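Local coordinates for DegV family protein (Streptococcus agalactiae, PDB 3LUP) that binds a fatty acid such as elaidic acid and may take part in lipid transport or fatty acid metabolism, at residues D74-L79 with L113-P118. Sequence-based numbering, arbitrary orientation.
Sequences DLLCQL and LTIAFP
The ring of Phe117 meets Leu76 at its edge, where Leu76 CD1 lies near the ring plane, 4.5 Å from Phe117 CZ. One face of the ring carries Ile115 CG2, 3.6 Å above the plane and offset toward the rim. Helix 69-81 here packs on one face of the four-stranded parallel alpha/beta sheet of the DegV fold. The strand order is 2-1-3-4, and strand 114-116 is the outermost strand on one side. The CB atoms of Leu113, Ile115 and Phe117 point toward the helix. Between them, Thr114 and Ala116 both form backbone hydrogen bonds with Val87 of strand 86-89, and their side chains touch Phe144 of helix 144-155. Leu76 is the main apolar residue on the helix side. Its CD1 also reaches Ile115 CD1, again at 4.5 Å, and His110 touches both side chains. No hydrogen bond joins the two segments; the contact is mostly loose apolar packing. Leu113 approaches the helix backbone instead. With CG anti to the carbonyl carbon (chi1 -60°), its side chain extends to the helix. This end of the contact is a methyl group against a carbonyl oxygen, Leu113 CD1 lying 3.6 Å from Leu76 O.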
loop_
_atom_site.group_PDB
_atom_site.type_symbol
_atom_site.label_atom_id
_atom_site.label_comp_id
_atom_site.label_asym_id
_atom_site.label_seq_id
_atom_site.Cartn_x
_atom_site.Cartn_y
_atom_site.Cartn_z
ATOM N N ASP A 74 -1.279 16.268 16.238
ATOM C CA ASP A 74 -0.393 16.303 17.403
ATOM C C ASP A 74 1.062 15.900 17.077
ATOM O O ASP A 74 2.014 16.407 17.692
ATOM C CB ASP A 74 -0.957 15.423 18.532
ATOM C CG ASP A 74 -2.346 15.888 19.030
ATOM O OD1 ASP A 74 -2.613 17.118 19.072
ATOM O OD2 ASP A 74 -3.174 15.010 19.396
ATOM N N LEU A 75 1.225 14.989 16.118
ATOM C CA LEU A 75 2.544 14.584 15.640
ATOM C C LEU A 75 3.241 15.727 14.891
ATOM O O LEU A 75 4.450 15.937 15.038
ATOM C CB LEU A 75 2.437 13.363 14.728
ATOM C CG LEU A 75 3.762 12.785 14.216
ATOM C CD1 LEU A 75 4.711 12.391 15.356
ATOM C CD2 LEU A 75 3.495 11.594 13.343
ATOM N N LEU A 76 2.468 16.448 14.087
ATOM C CA LEU A 76 2.987 17.579 13.356
ATOM C C LEU A 76 3.511 18.644 14.301
ATOM O O LEU A 76 4.614 19.163 14.117
ATOM C CB LEU A 76 1.921 18.160 12.425
ATOM C CG LEU A 76 1.630 17.378 11.142
ATOM C CD1 LEU A 76 0.691 18.168 10.282
ATOM C CD2 LEU A 76 2.892 17.096 10.373
ATOM N N CYS A 77 2.718 18.955 15.318
ATOM C CA CYS A 77 3.097 19.924 16.334
ATOM C C CYS A 77 4.364 19.470 17.067
ATOM O O CYS A 77 5.307 20.248 17.223
ATOM C CB CYS A 77 1.930 20.140 17.300
ATOM S SG CYS A 77 2.311 21.203 18.695
ATOM N N GLN A 78 4.383 18.202 17.486
ATOM C CA GLN A 78 5.549 17.574 18.132
ATOM C C GLN A 78 6.835 17.651 17.285
ATOM O O GLN A 78 7.920 17.923 17.805
ATOM C CB GLN A 78 5.225 16.118 18.518
ATOM C CG GLN A 78 6.154 15.504 19.561
ATOM C CD GLN A 78 6.306 16.370 20.834
ATOM O OE1 GLN A 78 5.343 16.981 21.306
ATOM N NE2 GLN A 78 7.523 16.407 21.393
ATOM N N LEU A 79 6.707 17.419 15.986
ATOM C CA LEU A 79 7.848 17.499 15.076
ATOM C C LEU A 79 8.401 18.926 14.990
ATOM O O LEU A 79 9.618 19.132 15.022
ATOM C CB LEU A 79 7.472 16.955 13.687
ATOM C CG LEU A 79 7.152 15.452 13.620
ATOM C CD1 LEU A 79 6.337 15.094 12.398
ATOM C CD2 LEU A 79 8.405 14.631 13.657
ATOM N N LEU A 113 6.119 24.616 9.324
ATOM C CA LEU A 113 6.799 23.527 8.614
ATOM C C LEU A 113 6.469 23.584 7.135
ATOM O O LEU A 113 5.393 24.045 6.751
ATOM C CB LEU A 113 6.348 22.161 9.127
ATOM C CG LEU A 113 6.550 21.750 10.581
ATOM C CD1 LEU A 113 5.425 20.796 10.960
ATOM C CD2 LEU A 113 7.928 21.122 10.802
ATOM N N THR A 114 7.395 23.104 6.311
ATOM C CA THR A 114 7.134 22.910 4.899
ATOM C C THR A 114 6.730 21.456 4.743
ATOM O O THR A 114 7.505 20.550 5.070
ATOM C CB THR A 114 8.352 23.236 4.049
ATOM O OG1 THR A 114 8.678 24.616 4.228
ATOM C CG2 THR A 114 8.050 23.005 2.588
ATOM N N ILE A 115 5.504 21.254 4.253
ATOM C CA ILE A 115 4.824 19.961 4.306
ATOM C C ILE A 115 4.285 19.569 2.946
ATOM O O ILE A 115 3.608 20.359 2.290
ATOM C CB ILE A 115 3.638 20.003 5.293
ATOM C CG1 ILE A 115 4.108 20.451 6.674
ATOM C CG2 ILE A 115 2.961 18.648 5.384
ATOM C CD1 ILE A 115 2.984 20.926 7.578
ATOM N N ALA A 116 4.573 18.342 2.525
ATOM C CA ALA A 116 3.972 17.816 1.305
ATOM C C ALA A 116 3.346 16.455 1.562
ATOM O O ALA A 116 4.009 15.538 2.072
ATOM C CB ALA A 116 4.986 17.750 0.180
ATOM N N PHE A 117 2.055 16.351 1.237
ATOM C CA PHE A 117 1.316 15.099 1.318
ATOM C C PHE A 117 0.875 14.656 -0.083
ATOM O O PHE A 117 -0.322 14.647 -0.372
ATOM C CB PHE A 117 0.063 15.241 2.192
ATOM C CG PHE A 117 0.330 15.494 3.663
ATOM C CD1 PHE A 117 1.429 14.938 4.313
ATOM C CD2 PHE A 117 -0.561 16.274 4.408
ATOM C CE1 PHE A 117 1.652 15.188 5.671
ATOM C CE2 PHE A 117 -0.351 16.521 5.764
ATOM C CZ PHE A 117 0.752 15.980 6.395
ATOM N N PRO A 118 1.832 14.269 -0.957
ATOM C CA PRO A 118 1.410 13.839 -2.314
ATOM C C PRO A 118 0.602 12.536 -2.272
ATOM O O PRO A 118 0.815 11.680 -1.388
ATOM C CB PRO A 118 2.736 13.626 -3.046
ATOM C CG PRO A 118 3.719 13.267 -1.934
ATOM C CD PRO A 118 3.271 14.022 -0.706
#